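Thiamine pyrophosphokinase (Candida albicans, PDB 2G9Z) catalyses the transfer of a pyrophosphate group from ATP to thiamine, producing the cofactor thiamine pyrophosphate. Local coordinates at residues V65-N70 with T157-C162; K188-L193 with S197-D202; N225-M230 with V237-I242; I229-Y234 with I248-K253. All blocks are in the same frame, centred on the assembly; numbering follows the deposited sequence.

Contact 1. Residues V65-N70 with T157-C162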
loop_
_atom_site.group_PDB
_atom_site.type_symbol
_atom_site.label_atom_id
_atom_site.label_comp_id
_atom_site.label_asym_id
_atom_site.label_seq_id
_atom_site.Cartn_x
_atom_site.Cartn_y
_atom_site.Cartn_z
ATOM N N VAL A 65 -10.529 -19.532 6.690
ATOM C CA VAL A 65 -11.277 -19.044 5.548
ATOM C C VAL A 65 -10.287 -18.444 4.564
ATOM O O VAL A 65 -9.324 -17.793 4.972
ATOM C CB VAL A 65 -12.255 -17.921 5.959
ATOM C CG1 VAL A 65 -13.002 -17.407 4.732
ATOM C CG2 VAL A 65 -13.215 -18.426 7.016
ATOM N N LEU A 66 -10.525 -18.672 3.278
ATOM C CA LEU A 66 -9.686 -18.114 2.226
ATOM C C LEU A 66 -10.535 -17.125 1.435
ATOM O O LEU A 66 -11.578 -17.489 0.889
ATOM C CB LEU A 66 -9.176 -19.211 1.286
ATOM C CG LEU A 66 -8.354 -18.732 0.081
ATOM C CD1 LEU A 66 -7.101 -18.023 0.569
ATOM C CD2 LEU A 66 -7.976 -19.911 -0.802
ATOM N N LEU A 67 -10.102 -15.871 1.397
ATOM C CA LEU A 67 -10.819 -14.841 0.660
ATOM C C LEU A 67 -9.943 -14.453 -0.521
ATOM O O LEU A 67 -8.797 -14.039 -0.343
ATOM C CB LEU A 67 -11.084 -13.633 1.557
ATOM C CG LEU A 67 -11.732 -12.406 0.908
ATOM C CD1 LEU A 67 -12.971 -12.808 0.109
ATOM C CD2 LEU A 67 -12.102 -11.406 2.005
ATOM N N ILE A 68 -10.483 -14.588 -1.727
ATOM C CA ILE A 68 -9.728 -14.287 -2.937
ATOM C C ILE A 68 -10.212 -13.063 -3.692
ATOM O O ILE A 68 -11.311 -13.055 -4.249
ATOM C CB ILE A 68 -9.755 -15.492 -3.903
ATOM C CG1 ILE A 68 -9.306 -16.755 -3.160
ATOM C CG2 ILE A 68 -8.856 -15.215 -5.116
ATOM C CD1 ILE A 68 -9.526 -18.037 -3.931
ATOM N N LEU A 69 -9.387 -12.023 -3.715
ATOM C CA LEU A 69 -9.746 -10.817 -4.437
ATOM C C LEU A 69 -9.200 -10.867 -5.863
ATOM O O LEU A 69 -8.554 -11.837 -6.255
ATOM C CB LEU A 69 -9.262 -9.571 -3.690
ATOM C CG LEU A 69 -10.315 -9.036 -2.705
ATOM C CD1 LEU A 69 -10.697 -10.114 -1.696
ATOM C CD2 LEU A 69 -9.771 -7.802 -1.992
ATOM N N ASN A 70 -9.452 -9.811 -6.624
ATOM C CA ASN A 70 -9.073 -9.752 -8.028
ATOM C C ASN A 70 -7.651 -9.365 -8.452
ATOM O O ASN A 70 -7.379 -8.210 -8.772
ATOM C CB ASN A 70 -10.085 -8.861 -8.752
ATOM C CG ASN A 70 -9.973 -8.954 -10.261
ATOM O OD1 ASN A 70 -9.492 -9.952 -10.800
ATOM N ND2 ASN A 70 -10.432 -7.918 -10.951
ATOM N N THR A 157 -15.557 -5.877 1.672
ATOM C CA THR A 157 -16.447 -5.788 2.821
ATOM C C THR A 157 -17.658 -6.703 2.678
ATOM O O THR A 157 -18.040 -7.388 3.626
ATOM C CB THR A 157 -16.908 -4.333 3.035
ATOM O OG1 THR A 157 -15.759 -3.510 3.281
ATOM C CG2 THR A 157 -17.845 -4.239 4.230
ATOM N N LYS A 158 -18.263 -6.717 1.494
ATOM C CA LYS A 158 -19.416 -7.581 1.261
ATOM C C LYS A 158 -19.025 -9.033 1.495
ATOM O O LYS A 158 -19.814 -9.812 2.031
ATOM C CB LYS A 158 -19.945 -7.393 -0.164
ATOM C CG LYS A 158 -20.570 -6.018 -0.388
ATOM C CD LYS A 158 -20.747 -5.707 -1.864
ATOM C CE LYS A 158 -21.335 -4.316 -2.051
ATOM N NZ LYS A 158 -21.486 -3.931 -3.478
ATOM N N SER A 159 -17.802 -9.395 1.107
ATOM C CA SER A 159 -17.318 -10.761 1.297
ATOM C C SER A 159 -17.108 -11.081 2.774
ATOM O O SER A 159 -17.437 -12.179 3.233
ATOM C CB SER A 159 -16.001 -10.986 0.533
ATOM O OG SER A 159 -16.215 -10.968 -0.866
ATOM N N ILE A 160 -16.536 -10.132 3.513
ATOM C CA ILE A 160 -16.306 -10.329 4.939
ATOM C C ILE A 160 -17.650 -10.555 5.632
ATOM O O ILE A 160 -17.790 -11.448 6.466
ATOM C CB ILE A 160 -15.605 -9.101 5.577
ATOM C CG1 ILE A 160 -14.159 -9.006 5.078
ATOM C CG2 ILE A 160 -15.643 -9.209 7.102
ATOM C CD1 ILE A 160 -13.277 -10.184 5.487
ATOM N N HIS A 161 -18.636 -9.740 5.282
ATOM C CA HIS A 161 -19.970 -9.870 5.861
ATOM C C HIS A 161 -20.536 -11.250 5.556
ATOM O O HIS A 161 -21.171 -11.877 6.407
ATOM C CB HIS A 161 -20.890 -8.788 5.301
ATOM C CG HIS A 161 -20.774 -7.476 6.009
ATOM N ND1 HIS A 161 -21.144 -6.282 5.432
ATOM C CD2 HIS A 161 -20.339 -7.174 7.256
ATOM C CE1 HIS A 161 -20.940 -5.300 6.291
ATOM N NE2 HIS A 161 -20.453 -5.814 7.405
ATOM N N CYS A 162 -20.309 -11.717 4.334
ATOM C CA CYS A 162 -20.778 -13.033 3.934
ATOM C C CYS A 162 -20.103 -14.091 4.806
ATOM O O CYS A 162 -20.737 -15.058 5.230
ATOM C CB CYS A 162 -20.449 -13.286 2.461
ATOM S SG CYS A 162 -20.642 -15.000 1.941
#
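Leu-67, near the C-terminal end of strand 64-68, sends its two methyl groups against Ser-159 and Ile-160 of helix 155-170. Just before them on the helix, Lys-158 turns off to another side: its NZ is hydrogen-bonded to the carbonyl oxygens of Gln-148 and Ser-150, and the residue belongs with Asp-155 to a magnesium site. At Ser-159 the CB bond points at the strand, and Leu-67 CD1 comes up to Ser-159 CB at 3.6 Å. The hydroxyl is swung to the backbone N side of the residue (chi1 -69°) and bonds to the carbonyl oxygen of Asp-155 one turn earlier, which satisfies it within the helix and leaves mainly the methylene to meet the leucine. This is the helix-on-sheet layer of an alpha/beta fold: strand 64-68 runs between strands 86-90 and 205-210 in a parallel region, and helix 155-170 lies over it on the chain's path from strand 144-147 at one end of the sheet toward strand 205-210. Ile-160 leaves the helix at a slant, and the far end of its longer branch curves back toward the strand. There Ile-160 CD1 meets Leu-67 CD2 at 3.9 Å, the two side chains crossing at about a right angle. Leu-67 also touches Phe-156 of the same helix and Val-88 of the adjoining strand, within the buried core.

Contact 2. Residues K188-L193 with S197-D202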
loop_
_atom_site.group_PDB
_atom_site.type_symbol
_atom_site.label_atom_id
_atom_site.label_comp_id
_atom_site.label_asym_id
_atom_site.label_seq_id
_atom_site.Cartn_x
_atom_site.Cartn_y
_atom_site.Cartn_z
ATOM N N LYS A 188 -27.264 -5.265 5.754
ATOM C CA LYS A 188 -28.469 -5.156 6.565
ATOM C C LYS A 188 -28.563 -6.353 7.498
ATOM O O LYS A 188 -28.651 -6.192 8.711
ATOM C CB LYS A 188 -29.716 -5.097 5.679
ATOM C CG LYS A 188 -29.836 -3.826 4.855
ATOM C CD LYS A 188 -31.077 -3.852 3.974
ATOM C CE LYS A 188 -31.215 -2.561 3.183
ATOM N NZ LYS A 188 -32.445 -2.547 2.349
ATOM N N LEU A 189 -28.524 -7.551 6.924
ATOM C CA LEU A 189 -28.620 -8.782 7.699
ATOM C C LEU A 189 -27.641 -8.808 8.870
ATOM O O LEU A 189 -28.031 -9.109 9.997
ATOM C CB LEU A 189 -28.376 -9.999 6.801
ATOM C CG LEU A 189 -29.065 -11.313 7.180
ATOM C CD1 LEU A 189 -28.558 -12.429 6.281
ATOM C CD2 LEU A 189 -28.799 -11.656 8.626
ATOM N N TRP A 190 -26.373 -8.500 8.614
ATOM C CA TRP A 190 -25.381 -8.513 9.682
ATOM C C TRP A 190 -25.796 -7.536 10.772
ATOM O O TRP A 190 -25.650 -7.819 11.960
ATOM C CB TRP A 190 -23.999 -8.138 9.140
ATOM C CG TRP A 190 -22.891 -8.246 10.157
ATOM C CD1 TRP A 190 -22.008 -7.266 10.509
ATOM C CD2 TRP A 190 -22.534 -9.404 10.930
ATOM N NE1 TRP A 190 -21.122 -7.739 11.451
ATOM C CE2 TRP A 190 -21.421 -9.047 11.726
ATOM C CE3 TRP A 190 -23.043 -10.707 11.024
ATOM C CZ2 TRP A 190 -20.807 -9.948 12.609
ATOM C CZ3 TRP A 190 -22.431 -11.606 11.902
ATOM C CH2 TRP A 190 -21.325 -11.219 12.683
ATOM N N ASN A 191 -26.327 -6.388 10.360
ATOM C CA ASN A 191 -26.773 -5.366 11.301
ATOM C C ASN A 191 -28.018 -5.821 12.063
ATOM O O ASN A 191 -28.059 -5.769 13.293
ATOM C CB ASN A 191 -27.072 -4.061 10.558
ATOM C CG ASN A 191 -27.552 -2.957 11.485
ATOM O OD1 ASN A 191 -28.669 -2.455 11.346
ATOM N ND2 ASN A 191 -26.709 -2.576 12.436
ATOM N N GLY A 192 -29.029 -6.269 11.327
ATOM C CA GLY A 192 -30.256 -6.721 11.957
ATOM C C GLY A 192 -30.034 -7.895 12.890
ATOM O O GLY A 192 -30.658 -7.987 13.948
ATOM N N LEU A 193 -29.136 -8.792 12.497
ATOM C CA LEU A 193 -28.831 -9.974 13.294
ATOM C C LEU A 193 -28.288 -9.574 14.663
ATOM O O LEU A 193 -28.571 -10.226 15.670
ATOM C CB LEU A 193 -27.812 -10.851 12.564
ATOM C CG LEU A 193 -27.516 -12.227 13.164
ATOM C CD1 LEU A 193 -28.742 -13.119 13.032
ATOM C CD2 LEU A 193 -26.331 -12.849 12.442
ATOM N N SER A 197 -29.704 -9.773 18.653
ATOM C CA SER A 197 -28.864 -10.527 19.584
ATOM C C SER A 197 -28.752 -12.009 19.226
ATOM O O SER A 197 -28.639 -12.860 20.108
ATOM C CB SER A 197 -29.394 -10.390 21.016
ATOM O OG SER A 197 -29.293 -9.054 21.480
ATOM N N ASP A 198 -28.780 -12.311 17.931
ATOM C CA ASP A 198 -28.676 -13.690 17.456
ATOM C C ASP A 198 -27.269 -13.994 16.955
ATOM O O ASP A 198 -27.075 -14.899 16.143
ATOM C CB ASP A 198 -29.675 -13.938 16.321
ATOM C CG ASP A 198 -31.084 -14.180 16.822
ATOM O OD1 ASP A 198 -31.310 -15.216 17.483
ATOM O OD2 ASP A 198 -31.967 -13.339 16.552
ATOM N N VAL A 199 -26.288 -13.242 17.445
ATOM C CA VAL A 199 -24.906 -13.432 17.020
ATOM C C VAL A 199 -24.041 -14.174 18.034
ATOM O O VAL A 199 -23.971 -13.797 19.202
ATOM C CB VAL A 199 -24.229 -12.078 16.711
ATOM C CG1 VAL A 199 -22.792 -12.307 16.270
ATOM C CG2 VAL A 199 -25.004 -11.342 15.629
ATOM N N VAL A 200 -23.387 -15.234 17.566
ATOM C CA VAL A 200 -22.497 -16.035 18.397
ATOM C C VAL A 200 -21.170 -15.288 18.469
ATOM O O VAL A 200 -20.266 -15.523 17.667
ATOM C CB VAL A 200 -22.262 -17.432 17.776
ATOM C CG1 VAL A 200 -21.330 -18.250 18.658
ATOM C CG2 VAL A 200 -23.590 -18.145 17.599
ATOM N N VAL A 201 -21.069 -14.383 19.436
ATOM C CA VAL A 201 -19.880 -13.560 19.622
ATOM C C VAL A 201 -18.583 -14.316 19.923
ATOM O O VAL A 201 -17.496 -13.745 19.812
ATOM C CB VAL A 201 -20.121 -12.515 20.745
ATOM C CG1 VAL A 201 -20.348 -13.220 22.074
ATOM C CG2 VAL A 201 -18.944 -11.554 20.836
ATOM N N ASP A 202 -18.677 -15.592 20.285
ATOM C CA ASP A 202 -17.470 -16.350 20.606
ATOM C C ASP A 202 -17.073 -17.438 19.610
ATOM O O ASP A 202 -17.353 -18.620 19.813
ATOM C CB ASP A 202 -17.590 -16.960 22.006
ATOM C CG ASP A 202 -18.697 -17.988 22.104
ATOM O OD1 ASP A 202 -19.860 -17.644 21.809
ATOM O OD2 ASP A 202 -18.400 -19.141 22.481
#
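Ser-197, a non-glycine residue, takes a left-handed backbone conformation (phi 56°) just past helix 185-195, and this turns the chain so that Asp-198 N reaches back to Leu-193 O. That hydrogen bond is 3.1 Å long and nearly straight, 164° at the hydrogen, with the donor almost in line with the carbonyl. Beside the bond, Leu-193 spreads over the departing loop. Its CD1 methyl lies 3.5 Å from Asp-198 CB, while Leu-193 CG rests on Val-199 CG2 at 3.6 Å. The carboxylate of Asp-198 has a separate task, since OD2 takes a hydrogen bond with Ser-196 OG. Val-199 spreads its two branches between two helix residues: CG2 serves Leu-193, and CG1 approaches the far corner of the indole, 4.0 Å from Trp-190 CH2, at a slant to the ring. Trp-190 is fixed from its other end, where NE1 is hydrogen-bonded to Tyr-234 OH, and the ring also packs on Gln-164, Leu-165 and Gln-168 of helix 155-170. The positive phi and the backbone bonds back into the last turn make this a Schellman motif, here accompanied by apolar contact of Leu-193 with Asp-198 CB and Val-199, ending the helix at the protein surface.

Contact 3. Residues N225-M230 with V237-I242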
loop_
_atom_site.group_PDB
_atom_site.type_symbol
_atom_site.label_atom_id
_atom_site.label_comp_id
_atom_site.label_asym_id
_atom_site.label_seq_id
_atom_site.Cartn_x
_atom_site.Cartn_y
_atom_site.Cartn_z
ATOM N N ASN A 225 -7.709 -0.357 6.298
ATOM C CA ASN A 225 -8.708 0.300 7.126
ATOM C C ASN A 225 -9.616 -0.756 7.761
ATOM O O ASN A 225 -9.866 -0.731 8.965
ATOM C CB ASN A 225 -9.530 1.283 6.285
ATOM C CG ASN A 225 -10.530 2.068 7.115
ATOM O OD1 ASN A 225 -10.241 2.464 8.241
ATOM N ND2 ASN A 225 -11.711 2.309 6.552
ATOM N N GLN A 226 -10.093 -1.692 6.944
ATOM C CA GLN A 226 -10.957 -2.758 7.426
ATOM C C GLN A 226 -10.242 -3.664 8.432
ATOM O O GLN A 226 -10.858 -4.161 9.373
ATOM C CB GLN A 226 -11.478 -3.586 6.246
ATOM C CG GLN A 226 -12.367 -2.779 5.304
ATOM C CD GLN A 226 -13.458 -2.023 6.051
ATOM O OE1 GLN A 226 -14.189 -2.602 6.851
ATOM N NE2 GLN A 226 -13.570 -0.726 5.790
ATOM N N LEU A 227 -8.947 -3.882 8.224
ATOM C CA LEU A 227 -8.161 -4.709 9.135
ATOM C C LEU A 227 -8.266 -4.134 10.548
ATOM O O LEU A 227 -8.555 -4.860 11.504
ATOM C CB LEU A 227 -6.693 -4.737 8.689
ATOM C CG LEU A 227 -5.695 -5.465 9.600
ATOM C CD1 LEU A 227 -6.046 -6.952 9.689
ATOM C CD2 LEU A 227 -4.282 -5.277 9.051
ATOM N N TYR A 228 -8.041 -2.827 10.666
ATOM C CA TYR A 228 -8.107 -2.133 11.952
ATOM C C TYR A 228 -9.523 -2.129 12.530
ATOM O O TYR A 228 -9.713 -2.321 13.733
ATOM C CB TYR A 228 -7.644 -0.682 11.799
ATOM C CG TYR A 228 -6.144 -0.472 11.780
ATOM C CD1 TYR A 228 -5.390 -0.554 12.955
ATOM C CD2 TYR A 228 -5.488 -0.129 10.602
ATOM C CE1 TYR A 228 -4.018 -0.288 12.952
ATOM C CE2 TYR A 228 -4.117 0.137 10.586
ATOM C CZ TYR A 228 -3.393 0.060 11.765
ATOM O OH TYR A 228 -2.057 0.362 11.756
ATOM N N ILE A 229 -10.507 -1.882 11.672
ATOM C CA ILE A 229 -11.903 -1.845 12.097
ATOM C C ILE A 229 -12.365 -3.215 12.571
ATOM O O ILE A 229 -13.012 -3.333 13.613
ATOM C CB ILE A 229 -12.830 -1.356 10.944
ATOM C CG1 ILE A 229 -12.607 0.141 10.698
ATOM C CG2 ILE A 229 -14.294 -1.628 11.286
ATOM C CD1 ILE A 229 -13.375 0.699 9.497
ATOM N N MET A 230 -12.026 -4.254 11.816
ATOM C CA MET A 230 -12.442 -5.594 12.184
ATOM C C MET A 230 -11.879 -6.056 13.516
ATOM O O MET A 230 -12.548 -6.785 14.249
ATOM C CB MET A 230 -12.062 -6.593 11.088
ATOM C CG MET A 230 -12.785 -6.338 9.773
ATOM S SD MET A 230 -12.396 -7.579 8.545
ATOM C CE MET A 230 -10.698 -7.163 8.170
ATOM N N VAL A 237 -11.554 -12.508 15.280
ATOM C CA VAL A 237 -11.254 -12.789 13.884
ATOM C C VAL A 237 -9.827 -12.330 13.611
ATOM O O VAL A 237 -9.499 -11.165 13.819
ATOM C CB VAL A 237 -12.210 -12.039 12.929
ATOM C CG1 VAL A 237 -11.817 -12.306 11.479
ATOM C CG2 VAL A 237 -13.649 -12.485 13.178
ATOM N N THR A 238 -8.977 -13.254 13.175
ATOM C CA THR A 238 -7.592 -12.925 12.860
ATOM C C THR A 238 -7.477 -12.862 11.347
ATOM O O THR A 238 -7.801 -13.828 10.654
ATOM C CB THR A 238 -6.612 -13.993 13.389
ATOM O OG1 THR A 238 -6.753 -14.107 14.809
ATOM C CG2 THR A 238 -5.170 -13.606 13.062
ATOM N N VAL A 239 -7.030 -11.720 10.834
ATOM C CA VAL A 239 -6.892 -11.554 9.400
ATOM C C VAL A 239 -5.437 -11.529 8.953
ATOM O O VAL A 239 -4.603 -10.835 9.531
ATOM C CB VAL A 239 -7.574 -10.252 8.924
ATOM C CG1 VAL A 239 -7.340 -10.054 7.426
ATOM C CG2 VAL A 239 -9.058 -10.313 9.223
ATOM N N PHE A 240 -5.141 -12.312 7.924
ATOM C CA PHE A 240 -3.803 -12.361 7.355
ATOM C C PHE A 240 -3.883 -12.040 5.876
ATOM O O PHE A 240 -4.581 -12.728 5.128
ATOM C CB PHE A 240 -3.191 -13.752 7.497
ATOM C CG PHE A 240 -2.707 -14.064 8.873
ATOM C CD1 PHE A 240 -1.644 -13.356 9.425
ATOM C CD2 PHE A 240 -3.291 -15.088 9.611
ATOM C CE1 PHE A 240 -1.167 -13.665 10.693
ATOM C CE2 PHE A 240 -2.820 -15.405 10.881
ATOM C CZ PHE A 240 -1.757 -14.691 11.420
ATOM N N PHE A 241 -3.193 -10.988 5.458
ATOM C CA PHE A 241 -3.158 -10.641 4.049
ATOM C C PHE A 241 -1.905 -11.314 3.520
ATOM O O PHE A 241 -0.798 -11.049 4.003
ATOM C CB PHE A 241 -3.027 -9.127 3.845
ATOM C CG PHE A 241 -4.269 -8.358 4.152
ATOM C CD1 PHE A 241 -5.376 -8.428 3.313
ATOM C CD2 PHE A 241 -4.328 -7.542 5.272
ATOM C CE1 PHE A 241 -6.528 -7.690 3.591
ATOM C CE2 PHE A 241 -5.474 -6.800 5.558
ATOM C CZ PHE A 241 -6.572 -6.875 4.718
ATOM N N ILE A 242 -2.068 -12.210 2.556
ATOM C CA ILE A 242 -0.916 -12.879 1.977
ATOM C C ILE A 242 -0.747 -12.298 0.588
ATOM O O ILE A 242 -1.657 -12.378 -0.237
ATOM C CB ILE A 242 -1.121 -14.403 1.884
ATOM C CG1 ILE A 242 -1.165 -15.010 3.290
ATOM C CG2 ILE A 242 0.013 -15.031 1.073
ATOM C CD1 ILE A 242 -1.440 -16.501 3.299
#
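Helix 225-230 and strand 237-242 run nearly antiparallel, their short axes 9.4 Å apart at closest approach and 163° apart in direction, with Leu-227 facing Val-239 and Met-230 facing Val-237 in the register. The interface is apolar and buried. Leu-227 is its centre on the helix side: with CG anti to the backbone N (chi1 175°), its fork reaches across to the strand, the CD1 methyl resting on Val-239 CB at 3.7 Å and the CD2 methyl turning toward the ring of Phe-241. The same ring receives Leu-227 CB at its edge, in plane, 3.9 Å from Phe-241 CE2, so the leucine lies along the rim of the phenyl group and not over its face. One face of the ring is approached by Val-239 CG1, displaced toward the rim, 4.2 Å above the plane. The other branch of Val-239 is taken by Met-230: the methionine chain runs out extended and then bends at its thioether (chi3 -71°), bringing CE to 3.7 Å from Val-239 CG2, the two side chains crossing at about a right angle. Val-239 thus meets leucine chiefly through CB and methionine through CG2. Strand 237-242 closes a beta-alpha-beta unit with strand 205-210 and helix 217-233; it pairs in parallel with strand 205-210 and antiparallel with strand 246-251. Phe-156 and Ile-160 of helix 155-170 pack beside the contact on Phe-241 and Met-230, while Asn-225, on another side of helix 217-233, hydrogen-bonds to Leu-308 and Gly-309 of the second subunit.

Contact 4. Residues I229-Y234 with I248-K253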
loop_
_atom_site.group_PDB
_atom_site.type_symbol
_atom_site.label_atom_id
_atom_site.label_comp_id
_atom_site.label_asym_id
_atom_site.label_seq_id
_atom_site.Cartn_x
_atom_site.Cartn_y
_atom_site.Cartn_z
ATOM N N ILE A 229 -10.507 -1.882 11.672
ATOM C CA ILE A 229 -11.903 -1.845 12.097
ATOM C C ILE A 229 -12.365 -3.215 12.571
ATOM O O ILE A 229 -13.012 -3.333 13.613
ATOM C CB ILE A 229 -12.830 -1.356 10.944
ATOM C CG1 ILE A 229 -12.607 0.141 10.698
ATOM C CG2 ILE A 229 -14.294 -1.628 11.286
ATOM C CD1 ILE A 229 -13.375 0.699 9.497
ATOM N N MET A 230 -12.026 -4.254 11.816
ATOM C CA MET A 230 -12.442 -5.594 12.184
ATOM C C MET A 230 -11.879 -6.056 13.516
ATOM O O MET A 230 -12.548 -6.785 14.249
ATOM C CB MET A 230 -12.062 -6.593 11.088
ATOM C CG MET A 230 -12.785 -6.338 9.773
ATOM S SD MET A 230 -12.396 -7.579 8.545
ATOM C CE MET A 230 -10.698 -7.163 8.170
ATOM N N ASN A 231 -10.655 -5.643 13.834
ATOM C CA ASN A 231 -10.057 -6.057 15.096
ATOM C C ASN A 231 -10.716 -5.323 16.242
ATOM O O ASN A 231 -10.846 -5.854 17.341
ATOM C CB ASN A 231 -8.554 -5.782 15.138
ATOM C CG ASN A 231 -7.905 -6.356 16.385
ATOM O OD1 ASN A 231 -7.929 -7.565 16.600
ATOM N ND2 ASN A 231 -7.338 -5.491 17.219
ATOM N N GLU A 232 -11.120 -4.087 15.983
ATOM C CA GLU A 232 -11.781 -3.287 16.997
ATOM C C GLU A 232 -13.161 -3.884 17.285
ATOM O O GLU A 232 -13.558 -4.034 18.442
ATOM C CB GLU A 232 -11.912 -1.847 16.499
ATOM C CG GLU A 232 -12.526 -0.881 17.494
ATOM C CD GLU A 232 -12.436 0.557 17.023
ATOM O OE1 GLU A 232 -11.305 1.074 16.916
ATOM O OE2 GLU A 232 -13.491 1.170 16.757
ATOM N N ASP A 233 -13.872 -4.253 16.224
ATOM C CA ASP A 233 -15.211 -4.809 16.347
ATOM C C ASP A 233 -15.311 -6.315 16.580
ATOM O O ASP A 233 -16.220 -6.772 17.279
ATOM C CB ASP A 233 -16.040 -4.439 15.114
ATOM C CG ASP A 233 -16.325 -2.954 15.029
ATOM O OD1 ASP A 233 -16.132 -2.253 16.045
ATOM O OD2 ASP A 233 -16.754 -2.491 13.952
ATOM N N TYR A 234 -14.386 -7.078 16.003
ATOM C CA TYR A 234 -14.389 -8.532 16.126
ATOM C C TYR A 234 -12.980 -9.039 16.419
ATOM O O TYR A 234 -12.308 -9.586 15.541
ATOM C CB TYR A 234 -14.897 -9.151 14.820
ATOM C CG TYR A 234 -16.032 -8.371 14.195
ATOM C CD1 TYR A 234 -17.312 -8.385 14.754
ATOM C CD2 TYR A 234 -15.813 -7.574 13.076
ATOM C CE1 TYR A 234 -18.344 -7.617 14.210
ATOM C CE2 TYR A 234 -16.836 -6.802 12.526
ATOM C CZ TYR A 234 -18.096 -6.828 13.095
ATOM O OH TYR A 234 -19.101 -6.061 12.546
ATOM N N ILE A 248 0.775 -9.792 5.865
ATOM C CA ILE A 248 0.458 -8.598 6.631
ATOM C C ILE A 248 -0.611 -8.917 7.659
ATOM O O ILE A 248 -1.619 -9.553 7.349
ATOM C CB ILE A 248 -0.032 -7.493 5.672
ATOM C CG1 ILE A 248 1.022 -7.289 4.579
ATOM C CG2 ILE A 248 -0.309 -6.199 6.433
ATOM C CD1 ILE A 248 0.588 -6.374 3.454
ATOM N N PHE A 249 -0.377 -8.486 8.891
ATOM C CA PHE A 249 -1.317 -8.754 9.967
ATOM C C PHE A 249 -1.261 -7.656 11.001
ATOM O O PHE A 249 -0.445 -6.731 10.918
ATOM C CB PHE A 249 -1.019 -10.111 10.624
ATOM C CG PHE A 249 0.417 -10.301 11.012
ATOM C CD1 PHE A 249 1.369 -10.654 10.059
ATOM C CD2 PHE A 249 0.827 -10.103 12.327
ATOM C CE1 PHE A 249 2.711 -10.803 10.415
ATOM C CE2 PHE A 249 2.162 -10.249 12.692
ATOM C CZ PHE A 249 3.106 -10.598 11.734
ATOM N N LEU A 250 -2.126 -7.769 11.996
ATOM C CA LEU A 250 -2.194 -6.750 13.017
ATOM C C LEU A 250 -1.595 -7.176 14.342
ATOM O O LEU A 250 -1.846 -8.277 14.828
ATOM C CB LEU A 250 -3.656 -6.336 13.218
ATOM C CG LEU A 250 -3.945 -4.993 13.890
ATOM C CD1 LEU A 250 -3.454 -3.865 12.997
ATOM C CD2 LEU A 250 -5.446 -4.851 14.137
ATOM N N LEU A 251 -0.773 -6.303 14.904
ATOM C CA LEU A 251 -0.191 -6.542 16.211
ATOM C C LEU A 251 -1.228 -5.868 17.101
ATOM O O LEU A 251 -1.707 -4.781 16.780
ATOM C CB LEU A 251 1.166 -5.849 16.339
ATOM C CG LEU A 251 2.296 -6.432 15.487
ATOM C CD1 LEU A 251 3.544 -5.585 15.651
ATOM C CD2 LEU A 251 2.567 -7.870 15.917
ATOM N N LYS A 252 -1.596 -6.512 18.199
ATOM C CA LYS A 252 -2.611 -5.944 19.074
ATOM C C LYS A 252 -2.049 -5.168 20.250
ATOM O O LYS A 252 -1.013 -5.527 20.805
ATOM C CB LYS A 252 -3.526 -7.048 19.605
ATOM C CG LYS A 252 -4.234 -7.869 18.531
ATOM C CD LYS A 252 -5.336 -8.703 19.159
ATOM C CE LYS A 252 -6.172 -9.430 18.112
ATOM N NZ LYS A 252 -7.476 -9.875 18.701
ATOM N N LYS A 253 -2.747 -4.097 20.620
ATOM C CA LYS A 253 -2.358 -3.276 21.760
ATOM C C LYS A 253 -1.906 -4.214 22.873
ATOM O O LYS A 253 -2.623 -5.150 23.230
ATOM C CB LYS A 253 -3.558 -2.459 22.241
ATOM C CG LYS A 253 -3.303 -1.615 23.480
ATOM C CD LYS A 253 -4.548 -0.804 23.819
ATOM C CE LYS A 253 -4.308 0.151 24.971
ATOM N NZ LYS A 253 -5.555 0.895 25.303
HETATM O O HOH W 1 -7.867 -6.871 20.165
#
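Asn-231 near the end of helix 217-233 meets strand 246-251 and the residues after it in two ways. The apolar part is made with Leu-250, whose CD2 methyl comes close to Asn-231 CB at 3.4 Å and lies alongside the amide as well, 3.7 Å from Asn-231 ND2. The polar part involves Lys-252. Its chain, extended beyond CG, passes the carbonyl end of the amide, with Asn-231 OD1 tightly set against Lys-252 CE at 3.0 Å and 3.2 Å from Lys-252 NZ. A water joins the two side chains by weak bonds only, accepting from Asn-231 ND2 at 3.3 Å and from Lys-252 NZ at 3.4 Å. Both residues have firmer partners beyond the pair: Asn-231 ND2 donates to Asp-330 OD2, and Lys-252 NZ to the carbonyl oxygen of Pro-235, just past the helix. Asp-330 also takes the backbone N of Lys-253 on its other oxygen. Bonding of ND2 to the carboxylate fixes the rotation of the amide and directs its oxygen toward the lysine, whose side chain also packs on Asp-330; the buried contact of Leu-250 thus gives way to a polar cluster of Asn-231, Lys-252 and Asp-330 joining helix end and strand end.

Overall arrangement
Along the chain the contacts come in the order 1, 2, then 3 and 4 together, the last two starting from the same part of helix 217-233. Contacts 3 and 4, with centres about 6 Å apart, fasten that helix to the successive strands 237-242 and 246-251, where the sheet changes from parallel to antiparallel. Contact 1, its centre about 11 Å from that of contact 3, reaches the same sheet through helix 155-170. Contact 2 lies at the surface, about 18 Å from contact 1 between centres, yet joins it through His-161 against Trp-190, and contact 4 through Tyr-234. Through Ile-160 and Met-230, the helix that carries Lys-158 of a magnesium site is packed against helix 217-233, which meets the second subunit.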